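Local coordinates for two-domain type laccase (Metagenomes, PDB 2ZWN), which probably oxidises phenolic and similar substrates one electron at a time while reducing dioxygen to water at a copper cluster, as multicopper oxidases do, at residues His62-Lys67 against Gly99-His104; His57-His62 against Tyr89-Lys94. All coordinates share one frame; numbering follows the deposited sequence.

Contacts 1 and 2 lie about 10 Å apart, centre to centre, within the first cupredoxin-like unit, and they share H62. Along the chain their segments alternate: 57-62 runs straight into 62-67, and 89-94 is followed by 99-104. Strand 60-62 is the pivot. In contact 1 it pairs edge to edge with strand 101-104 of the same sheet, whereas in contact 2 it faces strand 88-94, an outer strand of the other sheet, across the sandwich core. One face of this short strand therefore carries copper ligands and the other hydrophobic packing. The copper-ligand face is turned to the second subunit, whose histidines complete the shared copper sites.

Contact 1. Residues His62-Lys67 against Gly99-His104; sequences HGVHQK and GTLWYH. With C2O (Cu-O-Cu linkage), chain E.
H62 and W102 face each other as an antiparallel hydrogen-bonded pair. H62 N gives a short but bent bond to W102 O (2.7 Å, 137° at the hydrogen), and W102 N returns a longer, straighter one to H62 O (3.3 Å). Both side chains rise from the same face of the sheet. The imidazole of H62 stands with CG anti to its backbone N (chi1 -178°), which carries ND1 to copper CU3 of the Cu-O-Cu group at 2.0 Å. Histidine suits the place because NE2 remains to bond D227 of the second subunit, fixing the ring's rotation. W102 takes the crowded position between its backbone N and carbonyl carbon. This folds the indole back over H62, with NE1 3.1 Å from H62 CG and above the imidazole face, near its rim; the planes are tilted by 35°. H104 brings NE2 to the same copper at 2.0 Å, and its CD2 lies over a face of the indole, a ring broad enough to span both histidines. Without it, as with an alanine here, H62 and H104 would probably lose this packing, leaving a gap beside CU3. G63 suits a turn where any side chain would run into L101 CD2 and the preceding carbonyl. V64 CG2 then meets L101 CD1 at 3.7 Å. Ligation by H62, H104 and H254 of the second subunit is consistent with a type 3 copper at the subunit interface, as in other multicopper oxidases; the indole backs it by packing, with CZ2 3.5 Å from CU3 and no hydrogen bond from NE1 to H62.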
ATOM      1  N   HIS A  62      -5.288 -18.043  -9.841  1.00 11.24           N
ATOM      2  CA  HIS A  62      -5.022 -16.611  -9.928  1.00 11.55           C
ATOM      3  C   HIS A  62      -3.775 -16.362 -10.755  1.00 11.58           C
ATOM      4  O   HIS A  62      -2.671 -16.772 -10.381  1.00 11.91           O
ATOM      5  CB  HIS A  62      -4.861 -16.024  -8.525  1.00 11.61           C
ATOM      6  CG  HIS A  62      -4.624 -14.544  -8.507  1.00 11.86           C
ATOM      7  ND1 HIS A  62      -5.334 -13.693  -7.689  1.00 12.96           N
ATOM      8  CD2 HIS A  62      -3.748 -13.767  -9.190  1.00 12.58           C
ATOM      9  CE1 HIS A  62      -4.903 -12.455  -7.866  1.00 12.33           C
ATOM     10  NE2 HIS A  62      -3.940 -12.475  -8.771  1.00 13.11           N
ATOM     11  N   GLY A  63      -3.960 -15.670 -11.875  1.00 11.92           N
ATOM     12  CA  GLY A  63      -2.888 -15.427 -12.824  1.00 12.19           C
ATOM     13  C   GLY A  63      -3.071 -16.238 -14.091  1.00 12.51           C
ATOM     14  O   GLY A  63      -2.542 -15.863 -15.129  1.00 13.41           O
ATOM     15  N   VAL A  64      -3.812 -17.347 -14.013  1.00 12.53           N
ATOM     16  CA  VAL A  64      -4.059 -18.185 -15.180  1.00 12.80           C
ATOM     17  C   VAL A  64      -5.101 -17.495 -16.055  1.00 13.21           C
ATOM     18  O   VAL A  64      -6.178 -17.150 -15.579  1.00 13.19           O
ATOM     19  CB  VAL A  64      -4.533 -19.610 -14.777  1.00 12.58           C
ATOM     20  CG1 VAL A  64      -4.872 -20.451 -16.006  1.00 12.24           C
ATOM     21  CG2 VAL A  64      -3.461 -20.310 -13.955  1.00 12.16           C
ATOM     22  N   HIS A  65      -4.768 -17.286 -17.327  1.00 13.86           N
ATOM     23  CA  HIS A  65      -5.649 -16.556 -18.241  1.00 14.66           C
ATOM     24  C   HIS A  65      -6.942 -17.296 -18.537  1.00 14.67           C
ATOM     25  O   HIS A  65      -7.962 -16.668 -18.795  1.00 14.43           O
ATOM     26  CB  HIS A  65      -4.950 -16.270 -19.575  1.00 14.94           C
ATOM     27  CG  HIS A  65      -3.878 -15.230 -19.490  1.00 15.99           C
ATOM     28  ND1 HIS A  65      -2.885 -15.111 -20.437  1.00 16.85           N
ATOM     29  CD2 HIS A  65      -3.637 -14.272 -18.566  1.00 17.39           C
ATOM     30  CE1 HIS A  65      -2.082 -14.114 -20.105  1.00 18.35           C
ATOM     31  NE2 HIS A  65      -2.518 -13.587 -18.974  1.00 17.96           N
ATOM     32  N   GLN A  66      -6.879 -18.624 -18.525  1.00 15.04           N
ATOM     33  CA  GLN A  66      -7.995 -19.476 -18.924  1.00 15.51           C
ATOM     34  C   GLN A  66      -8.382 -19.162 -20.367  1.00 16.07           C
ATOM     35  O   GLN A  66      -9.558 -18.960 -20.676  1.00 16.26           O
ATOM     36  CB  GLN A  66      -9.196 -19.316 -17.979  1.00 15.26           C
ATOM     37  CG  GLN A  66      -8.901 -19.579 -16.503  1.00 15.11           C
ATOM     38  CD  GLN A  66      -8.692 -21.051 -16.168  1.00 15.08           C
ATOM     39  OE1 GLN A  66      -8.865 -21.931 -17.017  1.00 14.41           O
ATOM     40  NE2 GLN A  66      -8.325 -21.326 -14.914  1.00 14.07           N
ATOM     41  N   LYS A  67      -7.373 -19.129 -21.239  1.00 16.90           N
ATOM     42  CA  LYS A  67      -7.560 -18.828 -22.659  1.00 17.17           C
ATOM     43  C   LYS A  67      -8.435 -19.907 -23.289  1.00 17.51           C
ATOM     44  O   LYS A  67      -8.007 -21.054 -23.446  1.00 17.67           O
ATOM     45  CB  LYS A  67      -6.206 -18.751 -23.376  1.00 17.94           C
ATOM     46  CG  LYS A  67      -6.254 -18.084 -24.747  1.00 18.46           C
ATOM     47  CD  LYS A  67      -6.045 -16.577 -24.638  1.00 21.42           C
ATOM     48  CE  LYS A  67      -6.377 -15.849 -25.940  1.00 22.29           C
ATOM     49  NZ  LYS A  67      -5.615 -16.371 -27.125  1.00 25.28           N
ATOM     50  N   GLY A  99       5.204 -17.840 -14.608  1.00 11.60           N
ATOM     51  CA  GLY A  99       5.672 -17.193 -13.394  1.00 11.23           C
ATOM     52  C   GLY A  99       5.004 -17.626 -12.110  1.00 10.95           C
ATOM     53  O   GLY A  99       4.389 -18.688 -12.024  1.00 10.85           O
ATOM     54  N   THR A 100       5.154 -16.777 -11.098  1.00 10.35           N
ATOM     55  CA  THR A 100       4.592 -17.006  -9.780  1.00 10.30           C
ATOM     56  C   THR A 100       3.096 -16.738  -9.774  1.00 10.20           C
ATOM     57  O   THR A 100       2.669 -15.585  -9.741  1.00  9.81           O
ATOM     58  CB  THR A 100       5.256 -16.093  -8.734  1.00 10.20           C
ATOM     59  OG1 THR A 100       6.676 -16.202  -8.852  1.00  9.32           O
ATOM     60  CG2 THR A 100       4.820 -16.479  -7.308  1.00 10.34           C
ATOM     61  N   LEU A 101       2.316 -17.814  -9.832  1.00  9.99           N
ATOM     62  CA  LEU A 101       0.865 -17.741  -9.719  1.00 10.26           C
ATOM     63  C   LEU A 101       0.430 -18.362  -8.405  1.00 10.37           C
ATOM     64  O   LEU A 101       1.253 -18.849  -7.624  1.00 10.46           O
ATOM     65  CB  LEU A 101       0.198 -18.479 -10.883  1.00 10.08           C
ATOM     66  CG  LEU A 101       0.803 -18.236 -12.270  1.00  9.76           C
ATOM     67  CD1 LEU A 101      -0.027 -18.928 -13.357  1.00  9.88           C
ATOM     68  CD2 LEU A 101       0.927 -16.746 -12.568  1.00 10.12           C
ATOM     69  N   TRP A 102      -0.872 -18.349  -8.153  1.00 10.39           N
ATOM     70  CA  TRP A 102      -1.385 -19.047  -6.984  1.00 10.44           C
ATOM     71  C   TRP A 102      -2.822 -19.478  -7.194  1.00 10.51           C
ATOM     72  O   TRP A 102      -3.434 -19.167  -8.215  1.00 10.61           O
ATOM     73  CB  TRP A 102      -1.192 -18.209  -5.712  1.00 10.43           C
ATOM     74  CG  TRP A 102      -1.952 -16.916  -5.610  1.00 10.32           C
ATOM     75  CD1 TRP A 102      -1.951 -15.878  -6.494  1.00 10.32           C
ATOM     76  CD2 TRP A 102      -2.776 -16.510  -4.514  1.00  9.87           C
ATOM     77  NE1 TRP A 102      -2.751 -14.858  -6.025  1.00 10.56           N
ATOM     78  CE2 TRP A 102      -3.267 -15.222  -4.810  1.00 10.38           C
ATOM     79  CE3 TRP A 102      -3.163 -17.120  -3.314  1.00 10.41           C
ATOM     80  CZ2 TRP A 102      -4.127 -14.535  -3.952  1.00 10.59           C
ATOM     81  CZ3 TRP A 102      -4.010 -16.441  -2.466  1.00 10.48           C
ATOM     82  CH2 TRP A 102      -4.480 -15.155  -2.785  1.00 10.47           C
ATOM     83  N   TYR A 103      -3.348 -20.232  -6.245  1.00 10.66           N
ATOM     84  CA  TYR A 103      -4.715 -20.711  -6.358  1.00 10.70           C
ATOM     85  C   TYR A 103      -5.392 -20.542  -5.019  1.00 10.83           C
ATOM     86  O   TYR A 103      -4.746 -20.602  -3.969  1.00 10.13           O
ATOM     87  CB  TYR A 103      -4.757 -22.168  -6.855  1.00 11.04           C
ATOM     88  CG  TYR A 103      -4.106 -23.169  -5.925  1.00 10.69           C
ATOM     89  CD1 TYR A 103      -4.837 -23.778  -4.919  1.00 11.05           C
ATOM     90  CD2 TYR A 103      -2.760 -23.503  -6.048  1.00 11.11           C
ATOM     91  CE1 TYR A 103      -4.255 -24.682  -4.055  1.00 11.23           C
ATOM     92  CE2 TYR A 103      -2.164 -24.416  -5.179  1.00 10.64           C
ATOM     93  CZ  TYR A 103      -2.922 -24.997  -4.183  1.00 11.16           C
ATOM     94  OH  TYR A 103      -2.363 -25.902  -3.308  1.00 11.82           O
ATOM     95  N   HIS A 104      -6.688 -20.267  -5.049  1.00 10.75           N
ATOM     96  CA  HIS A 104      -7.440 -20.102  -3.824  1.00 11.39           C
ATOM     97  C   HIS A 104      -8.919 -20.295  -4.054  1.00 11.80           C
ATOM     98  O   HIS A 104      -9.404 -20.191  -5.187  1.00 11.98           O
ATOM     99  CB  HIS A 104      -7.195 -18.724  -3.198  1.00 10.90           C
ATOM    100  CG  HIS A 104      -7.523 -17.567  -4.092  1.00 10.87           C
ATOM    101  ND1 HIS A 104      -8.801 -17.069  -4.235  1.00 11.23           N
ATOM    102  CD2 HIS A 104      -6.726 -16.775  -4.849  1.00 11.42           C
ATOM    103  CE1 HIS A 104      -8.779 -16.035  -5.058  1.00 11.45           C
ATOM    104  NE2 HIS A 104      -7.532 -15.836  -5.445  1.00 11.82           N
TER
HETATM  105 CU2  C2O E1002     -11.227 -12.989  -8.030  0.90 15.21          CU
HETATM  106 CU3  C2O E1002      -6.703 -14.185  -6.287  0.90 15.01          CU
HETATM  107  O1  C2O E1002      -9.111 -13.636  -7.227  0.90 14.80           O

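Contact 2. Residues His57-His62 against Tyr89-Lys94; sequences HTIHWH and YTYKFK. With CU (copper (II) ion), chain I; CU (copper (II) ion), chain D; C2O (Cu-O-Cu linkage), chain E.
W61 turns its indole toward strand 89-94, where its edge meets Y91 and one face meets F93. The edge is directed at the face of Y91 in an edge-to-face pair: NE1 sits 3.5 Å from Y91 CG, and the planes stand at 72°. F93 comes from a different side, with CE2 3.6 Å above the centre of the indole, the two rings being inclined at 41°. I59 CG2 lies over the opposite indole face, toward its rim. F93 reaches this place because CG lies between its backbone N and carbonyl carbon (chi1 58°). Tyrosine suits position 91 because its ring and its hydroxyl work separately. One face receives W61 and the other Y89 CD2, while OH extends past the I59 side chain to accept a nearly straight bond from I59 N (3.0 Å). This satisfies a buried amide that precedes the strand, and Q80 also bonds the hydroxyl. The residues flanking W61 point the opposite way, so that in this His-Trp-His strand the two histidines bind copper on one face and the tryptophan packs into the core on the other. The copper on H60 NE2 (1.9 Å) and H204 of the second subunit is consistent with type 2, and that on H57 ND1 (2.1 Å), C105 and H112 with type 1. Two sheets packed face to face with W61, Y91 and F93 between them, and copper ligands on an edge strand, form a cupredoxin-type sandwich.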
ATOM      1  N   HIS A  57     -17.113 -24.865  -1.898  1.00 13.79           N
ATOM      2  CA  HIS A  57     -15.884 -24.170  -2.286  1.00 13.43           C
ATOM      3  C   HIS A  57     -15.733 -24.188  -3.803  1.00 13.20           C
ATOM      4  O   HIS A  57     -16.487 -24.849  -4.508  1.00 12.85           O
ATOM      5  CB  HIS A  57     -14.652 -24.851  -1.679  1.00 13.36           C
ATOM      6  CG  HIS A  57     -14.738 -25.066  -0.201  1.00 12.78           C
ATOM      7  ND1 HIS A  57     -14.549 -24.054   0.712  1.00 11.47           N
ATOM      8  CD2 HIS A  57     -14.984 -26.184   0.523  1.00 12.93           C
ATOM      9  CE1 HIS A  57     -14.677 -24.536   1.935  1.00 12.55           C
ATOM     10  NE2 HIS A  57     -14.946 -25.827   1.847  1.00 12.51           N
ATOM     11  N   THR A  58     -14.745 -23.449  -4.291  1.00 12.75           N
ATOM     12  CA  THR A  58     -14.241 -23.604  -5.653  1.00 12.76           C
ATOM     13  C   THR A  58     -12.718 -23.496  -5.586  1.00 12.67           C
ATOM     14  O   THR A  58     -12.157 -23.279  -4.511  1.00 12.71           O
ATOM     15  CB  THR A  58     -14.758 -22.494  -6.587  1.00 12.39           C
ATOM     16  OG1 THR A  58     -14.328 -21.217  -6.090  1.00 12.87           O
ATOM     17  CG2 THR A  58     -16.292 -22.527  -6.708  1.00 12.86           C
ATOM     18  N   ILE A  59     -12.051 -23.648  -6.721  1.00 12.76           N
ATOM     19  CA  ILE A  59     -10.665 -23.192  -6.838  1.00 12.66           C
ATOM     20  C   ILE A  59     -10.542 -22.241  -8.012  1.00 12.38           C
ATOM     21  O   ILE A  59     -10.823 -22.612  -9.153  1.00 12.40           O
ATOM     22  CB  ILE A  59      -9.650 -24.331  -7.018  1.00 12.69           C
ATOM     23  CG1 ILE A  59      -9.803 -25.373  -5.914  1.00 13.48           C
ATOM     24  CG2 ILE A  59      -8.219 -23.755  -7.027  1.00 12.69           C
ATOM     25  CD1 ILE A  59      -8.738 -26.458  -5.965  1.00 13.44           C
ATOM     26  N   HIS A  60     -10.131 -21.012  -7.714  1.00 12.00           N
ATOM     27  CA  HIS A  60      -9.712 -20.061  -8.730  1.00 11.99           C
ATOM     28  C   HIS A  60      -8.185 -20.093  -8.868  1.00 11.70           C
ATOM     29  O   HIS A  60      -7.463 -20.141  -7.873  1.00 11.81           O
ATOM     30  CB  HIS A  60     -10.184 -18.651  -8.368  1.00 12.08           C
ATOM     31  CG  HIS A  60      -9.534 -17.577  -9.177  1.00 11.87           C
ATOM     32  ND1 HIS A  60      -9.641 -17.512 -10.548  1.00 11.43           N
ATOM     33  CD2 HIS A  60      -8.758 -16.530  -8.807  1.00 11.63           C
ATOM     34  CE1 HIS A  60      -8.956 -16.473 -10.991  1.00 11.50           C
ATOM     35  NE2 HIS A  60      -8.415 -15.859  -9.955  1.00 11.14           N
ATOM     36  N   TRP A  61      -7.723 -20.046 -10.114  1.00 11.32           N
ATOM     37  CA  TRP A  61      -6.307 -20.131 -10.456  1.00 11.61           C
ATOM     38  C   TRP A  61      -5.862 -18.724 -10.828  1.00 11.25           C
ATOM     39  O   TRP A  61      -6.080 -18.251 -11.949  1.00 10.51           O
ATOM     40  CB  TRP A  61      -6.097 -21.149 -11.584  1.00 12.10           C
ATOM     41  CG  TRP A  61      -6.840 -22.420 -11.291  1.00 12.39           C
ATOM     42  CD1 TRP A  61      -8.120 -22.727 -11.664  1.00 12.74           C
ATOM     43  CD2 TRP A  61      -6.377 -23.525 -10.503  1.00 12.28           C
ATOM     44  NE1 TRP A  61      -8.473 -23.961 -11.169  1.00 12.67           N
ATOM     45  CE2 TRP A  61      -7.422 -24.474 -10.455  1.00 12.71           C
ATOM     46  CE3 TRP A  61      -5.176 -23.809  -9.839  1.00 12.79           C
ATOM     47  CZ2 TRP A  61      -7.303 -25.685  -9.766  1.00 13.12           C
ATOM     48  CZ3 TRP A  61      -5.059 -25.013  -9.158  1.00 12.52           C
ATOM     49  CH2 TRP A  61      -6.115 -25.937  -9.128  1.00 12.98           C
ATOM     50  N   HIS A  62      -5.288 -18.043  -9.841  1.00 11.24           N
ATOM     51  CA  HIS A  62      -5.022 -16.611  -9.928  1.00 11.55           C
ATOM     52  C   HIS A  62      -3.775 -16.362 -10.755  1.00 11.58           C
ATOM     53  O   HIS A  62      -2.671 -16.772 -10.381  1.00 11.91           O
ATOM     54  CB  HIS A  62      -4.861 -16.024  -8.525  1.00 11.61           C
ATOM     55  CG  HIS A  62      -4.624 -14.544  -8.507  1.00 11.86           C
ATOM     56  ND1 HIS A  62      -5.334 -13.693  -7.689  1.00 12.96           N
ATOM     57  CD2 HIS A  62      -3.748 -13.767  -9.190  1.00 12.58           C
ATOM     58  CE1 HIS A  62      -4.903 -12.455  -7.866  1.00 12.33           C
ATOM     59  NE2 HIS A  62      -3.940 -12.475  -8.771  1.00 13.11           N
ATOM     60  N   TYR A  89     -15.159 -31.949  -8.771  1.00 18.36           N
ATOM     61  CA  TYR A  89     -15.159 -31.048  -9.914  1.00 18.04           C
ATOM     62  C   TYR A  89     -13.774 -31.077 -10.536  1.00 17.71           C
ATOM     63  O   TYR A  89     -12.774 -31.138  -9.822  1.00 17.92           O
ATOM     64  CB  TYR A  89     -15.530 -29.628  -9.472  1.00 18.43           C
ATOM     65  CG  TYR A  89     -15.780 -28.648 -10.600  1.00 18.29           C
ATOM     66  CD1 TYR A  89     -17.063 -28.445 -11.102  1.00 18.73           C
ATOM     67  CD2 TYR A  89     -14.741 -27.903 -11.145  1.00 18.60           C
ATOM     68  CE1 TYR A  89     -17.299 -27.537 -12.126  1.00 19.16           C
ATOM     69  CE2 TYR A  89     -14.963 -26.999 -12.173  1.00 19.05           C
ATOM     70  CZ  TYR A  89     -16.245 -26.815 -12.658  1.00 18.93           C
ATOM     71  OH  TYR A  89     -16.476 -25.918 -13.678  1.00 19.47           O
ATOM     72  N   THR A  90     -13.719 -31.042 -11.861  1.00 16.83           N
ATOM     73  CA  THR A  90     -12.446 -31.088 -12.569  1.00 16.38           C
ATOM     74  C   THR A  90     -12.168 -29.779 -13.302  1.00 15.92           C
ATOM     75  O   THR A  90     -12.999 -29.301 -14.090  1.00 15.81           O
ATOM     76  CB  THR A  90     -12.396 -32.256 -13.558  1.00 16.41           C
ATOM     77  OG1 THR A  90     -12.384 -33.486 -12.827  1.00 17.01           O
ATOM     78  CG2 THR A  90     -11.147 -32.174 -14.427  1.00 16.35           C
ATOM     79  N   TYR A  91     -10.992 -29.216 -13.029  1.00 15.29           N
ATOM     80  CA  TYR A  91     -10.509 -28.015 -13.698  1.00 15.10           C
ATOM     81  C   TYR A  91      -9.513 -28.424 -14.762  1.00 15.09           C
ATOM     82  O   TYR A  91      -8.690 -29.301 -14.526  1.00 15.21           O
ATOM     83  CB  TYR A  91      -9.835 -27.080 -12.695  1.00 14.11           C
ATOM     84  CG  TYR A  91     -10.803 -26.508 -11.700  1.00 12.92           C
ATOM     85  CD1 TYR A  91     -11.554 -25.385 -12.011  1.00 12.70           C
ATOM     86  CD2 TYR A  91     -10.986 -27.102 -10.454  1.00 12.32           C
ATOM     87  CE1 TYR A  91     -12.452 -24.852 -11.107  1.00 12.66           C
ATOM     88  CE2 TYR A  91     -11.887 -26.585  -9.546  1.00 12.07           C
ATOM     89  CZ  TYR A  91     -12.619 -25.461  -9.876  1.00 12.78           C
ATOM     90  OH  TYR A  91     -13.524 -24.950  -8.976  1.00 12.57           O
ATOM     91  N   LYS A  92      -9.604 -27.798 -15.932  1.00 15.38           N
ATOM     92  CA  LYS A  92      -8.650 -28.025 -17.016  1.00 15.92           C
ATOM     93  C   LYS A  92      -8.238 -26.693 -17.624  1.00 15.85           C
ATOM     94  O   LYS A  92      -9.088 -25.881 -17.995  1.00 15.78           O
ATOM     95  CB  LYS A  92      -9.253 -28.918 -18.098  1.00 16.19           C
ATOM     96  CG  LYS A  92      -9.714 -30.269 -17.592  1.00 17.13           C
ATOM     97  CD  LYS A  92      -9.998 -31.224 -18.736  1.00 17.16           C
ATOM     98  CE  LYS A  92     -10.404 -32.587 -18.214  1.00 18.00           C
ATOM     99  NZ  LYS A  92     -10.547 -33.598 -19.304  1.00 19.40           N
ATOM    100  N   PHE A  93      -6.933 -26.465 -17.717  1.00 15.87           N
ATOM    101  CA  PHE A  93      -6.415 -25.238 -18.299  1.00 15.86           C
ATOM    102  C   PHE A  93      -4.996 -25.437 -18.807  1.00 15.80           C
ATOM    103  O   PHE A  93      -4.283 -26.348 -18.367  1.00 15.45           O
ATOM    104  CB  PHE A  93      -6.481 -24.076 -17.297  1.00 16.29           C
ATOM    105  CG  PHE A  93      -5.730 -24.323 -16.016  1.00 16.22           C
ATOM    106  CD1 PHE A  93      -4.387 -23.983 -15.905  1.00 17.13           C
ATOM    107  CD2 PHE A  93      -6.374 -24.872 -14.913  1.00 17.15           C
ATOM    108  CE1 PHE A  93      -3.692 -24.205 -14.721  1.00 17.33           C
ATOM    109  CE2 PHE A  93      -5.682 -25.095 -13.728  1.00 16.67           C
ATOM    110  CZ  PHE A  93      -4.342 -24.765 -13.635  1.00 16.90           C
ATOM    111  N   LYS A  94      -4.610 -24.597 -19.761  1.00 15.68           N
ATOM    112  CA  LYS A  94      -3.255 -24.601 -20.283  1.00 15.86           C
ATOM    113  C   LYS A  94      -2.463 -23.565 -19.514  1.00 15.62           C
ATOM    114  O   LYS A  94      -2.920 -22.434 -19.335  1.00 15.38           O
ATOM    115  CB  LYS A  94      -3.241 -24.274 -21.777  1.00 15.73           C
ATOM    116  CG  LYS A  94      -1.884 -24.441 -22.431  1.00 16.48           C
ATOM    117  CD  LYS A  94      -1.936 -24.121 -23.912  1.00 17.60           C
ATOM    118  CE  LYS A  94      -2.529 -25.263 -24.725  1.00 20.07           C
ATOM    119  NZ  LYS A  94      -1.641 -26.462 -24.757  1.00 21.79           N
TER
HETATM  120 CU    CU I1003      -7.801 -14.099 -10.047  0.70 19.46          CU
HETATM  121 CU    CU D1001     -14.002 -22.110   0.220  1.00 15.36          CU
HETATM  122 CU2  C2O E1002     -11.227 -12.989  -8.030  0.90 15.21          CU
HETATM  123 CU3  C2O E1002      -6.703 -14.185  -6.287  0.90 15.01          CU
HETATM  124  O1  C2O E1002      -9.111 -13.636  -7.227  0.90 14.80           O